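Side-chain contact in pngf-ii (Elizabethkingia meningoseptica, PDB 4R4X), which acts as a peptide:N-glycosidase, probably hydrolysing the amide link that joins N-glycans to asparagine side chains of glycoproteins: residues S463-L466 against G472-E475. Sequence-based numbering, arbitrary orientation.
Sequences SYRL and GNFE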
loop_
_atom_site.group_PDB
_atom_site.type_symbol
_atom_site.label_atom_id
_atom_site.label_comp_id
_atom_site.label_asym_id
_atom_site.label_seq_id
_atom_site.Cartn_x
_atom_site.Cartn_y
_atom_site.Cartn_z
ATOM N N SER A 463 20.677 8.868 5.904
ATOM C CA SER A 463 20.020 8.824 4.586
ATOM C C SER A 463 18.784 9.725 4.431
ATOM O O SER A 463 18.454 10.078 3.317
ATOM C CB SER A 463 19.608 7.378 4.227
ATOM O OG SER A 463 20.713 6.493 4.311
ATOM N N TYR A 464 18.115 10.080 5.534
ATOM C CA TYR A 464 16.786 10.692 5.499
ATOM C C TYR A 464 16.868 12.175 5.872
ATOM O O TYR A 464 15.861 12.811 6.213
ATOM C CB TYR A 464 15.797 9.913 6.405
ATOM C CG TYR A 464 15.935 8.428 6.134
ATOM C CD1 TYR A 464 15.532 7.876 4.934
ATOM C CD2 TYR A 464 16.580 7.622 7.032
ATOM C CE1 TYR A 464 15.762 6.531 4.647
ATOM C CE2 TYR A 464 16.813 6.285 6.771
ATOM C CZ TYR A 464 16.409 5.736 5.593
ATOM O OH TYR A 464 16.689 4.385 5.385
ATOM N N ARG A 465 18.075 12.715 5.767
ATOM C CA ARG A 465 18.359 14.099 6.184
ATOM C C ARG A 465 17.399 15.135 5.589
ATOM O O ARG A 465 16.985 16.068 6.290
ATOM C CB ARG A 465 19.814 14.439 5.836
ATOM C CG ARG A 465 20.260 15.815 6.273
ATOM C CD ARG A 465 20.434 15.890 7.777
ATOM N NE ARG A 465 20.752 17.242 8.229
ATOM C CZ ARG A 465 19.867 18.178 8.557
ATOM N NH1 ARG A 465 18.561 17.962 8.467
ATOM N NH2 ARG A 465 20.312 19.362 8.967
ATOM N N LEU A 466 17.013 14.958 4.327
ATOM C CA LEU A 466 16.215 15.956 3.612
ATOM C C LEU A 466 14.733 15.958 4.022
ATOM O O LEU A 466 13.959 16.835 3.610
ATOM C CB LEU A 466 16.349 15.771 2.098
ATOM C CG LEU A 466 17.735 16.026 1.496
ATOM C CD1 LEU A 466 17.733 15.792 -0.015
ATOM C CD2 LEU A 466 18.250 17.417 1.839
ATOM N N GLY A 472 18.149 19.251 15.071
ATOM C CA GLY A 472 19.172 20.083 15.720
ATOM C C GLY A 472 20.535 19.752 15.148
ATOM O O GLY A 472 20.811 18.596 14.825
ATOM N N ASN A 473 21.396 20.754 15.029
ATOM C CA ASN A 473 22.717 20.562 14.426
ATOM C C ASN A 473 23.789 20.779 15.480
ATOM O O ASN A 473 23.799 21.806 16.148
ATOM C CB ASN A 473 22.864 21.497 13.221
ATOM C CG ASN A 473 21.819 21.219 12.149
ATOM O OD1 ASN A 473 21.053 22.112 11.717
ATOM N ND2 ASN A 473 21.770 19.986 11.722
ATOM N N PHE A 474 24.666 19.793 15.652
ATOM C CA PHE A 474 25.578 19.771 16.802
ATOM C C PHE A 474 26.962 20.272 16.444
ATOM O O PHE A 474 27.313 20.386 15.281
ATOM C CB PHE A 474 25.623 18.363 17.425
ATOM C CG PHE A 474 24.263 17.866 17.857
ATOM C CD1 PHE A 474 23.460 18.646 18.693
ATOM C CD2 PHE A 474 23.750 16.672 17.377
ATOM C CE1 PHE A 474 22.178 18.213 19.059
ATOM C CE2 PHE A 474 22.483 16.233 17.753
ATOM C CZ PHE A 474 21.703 16.992 18.599
ATOM N N GLU A 475 27.762 20.528 17.475
ATOM C CA GLU A 475 29.094 21.100 17.290
ATOM C C GLU A 475 30.058 20.136 16.620
ATOM O O GLU A 475 31.095 20.571 16.138
ATOM C CB GLU A 475 29.664 21.570 18.639
ATOM C CG GLU A 475 28.935 22.766 19.217
ATOM C CD GLU A 475 29.764 23.505 20.244
ATOM O OE1 GLU A 475 30.638 22.865 20.881
ATOM O OE2 GLU A 475 29.537 24.726 20.410
#
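Arg-465 and Asn-473 meet at the surface inside the long connection between strands 449-454 and 493-504, in the C-terminal PNGase F region; the disulfide Cys-461 to Cys-489 brackets both segments in sequence. Residues 463-466 belong to a 3-10 segment, whereas 472-475 run as irregular loop. The backbones stay well apart, the nearest CA atoms being those of Arg-465 and Gly-472 at 11.3 Å, so two side-chain ends have to bridge the gap. Arg-465 does most of the reaching: CG lies opposite its own backbone N (chi1 -177°), the chain bends once at chi2, and the guanidinium is carried over toward the loop. From the other side Asn-473 brings its short amide, with CG beside the backbone N. The touch is narrow. Arg-465 NH2 comes to 3.2 Å from Asn-473 ND2, while Asn-473 OD1 stands 4.0 Å from that same NH2. The guanidinium and amide planes are turned 42° against each other, so the groups meet at a slant, neither stacked nor coplanar. As modelled, two donors face each other and no hydrogen bond forms; amide O and N are hard to tell apart at 1.90 Å, and exchanging them would place an acceptor against NH2. Little surface is buried, 63 Å² in all. Other parts of the same connection also meet the arginine: NH1 makes a weak hydrogen bond to Asn-468 O, and the side chain touches Ser-479 and Asp-482. Arg-465 also packs on Trp-322, and Leu-466 shares a backbone hydrogen bond with His-323. The connection thus lies against the loop between strands 297-303 and 326-331 as it passes from the four-stranded sheet holding 449-454 to the nine-stranded sheet holding 493-504.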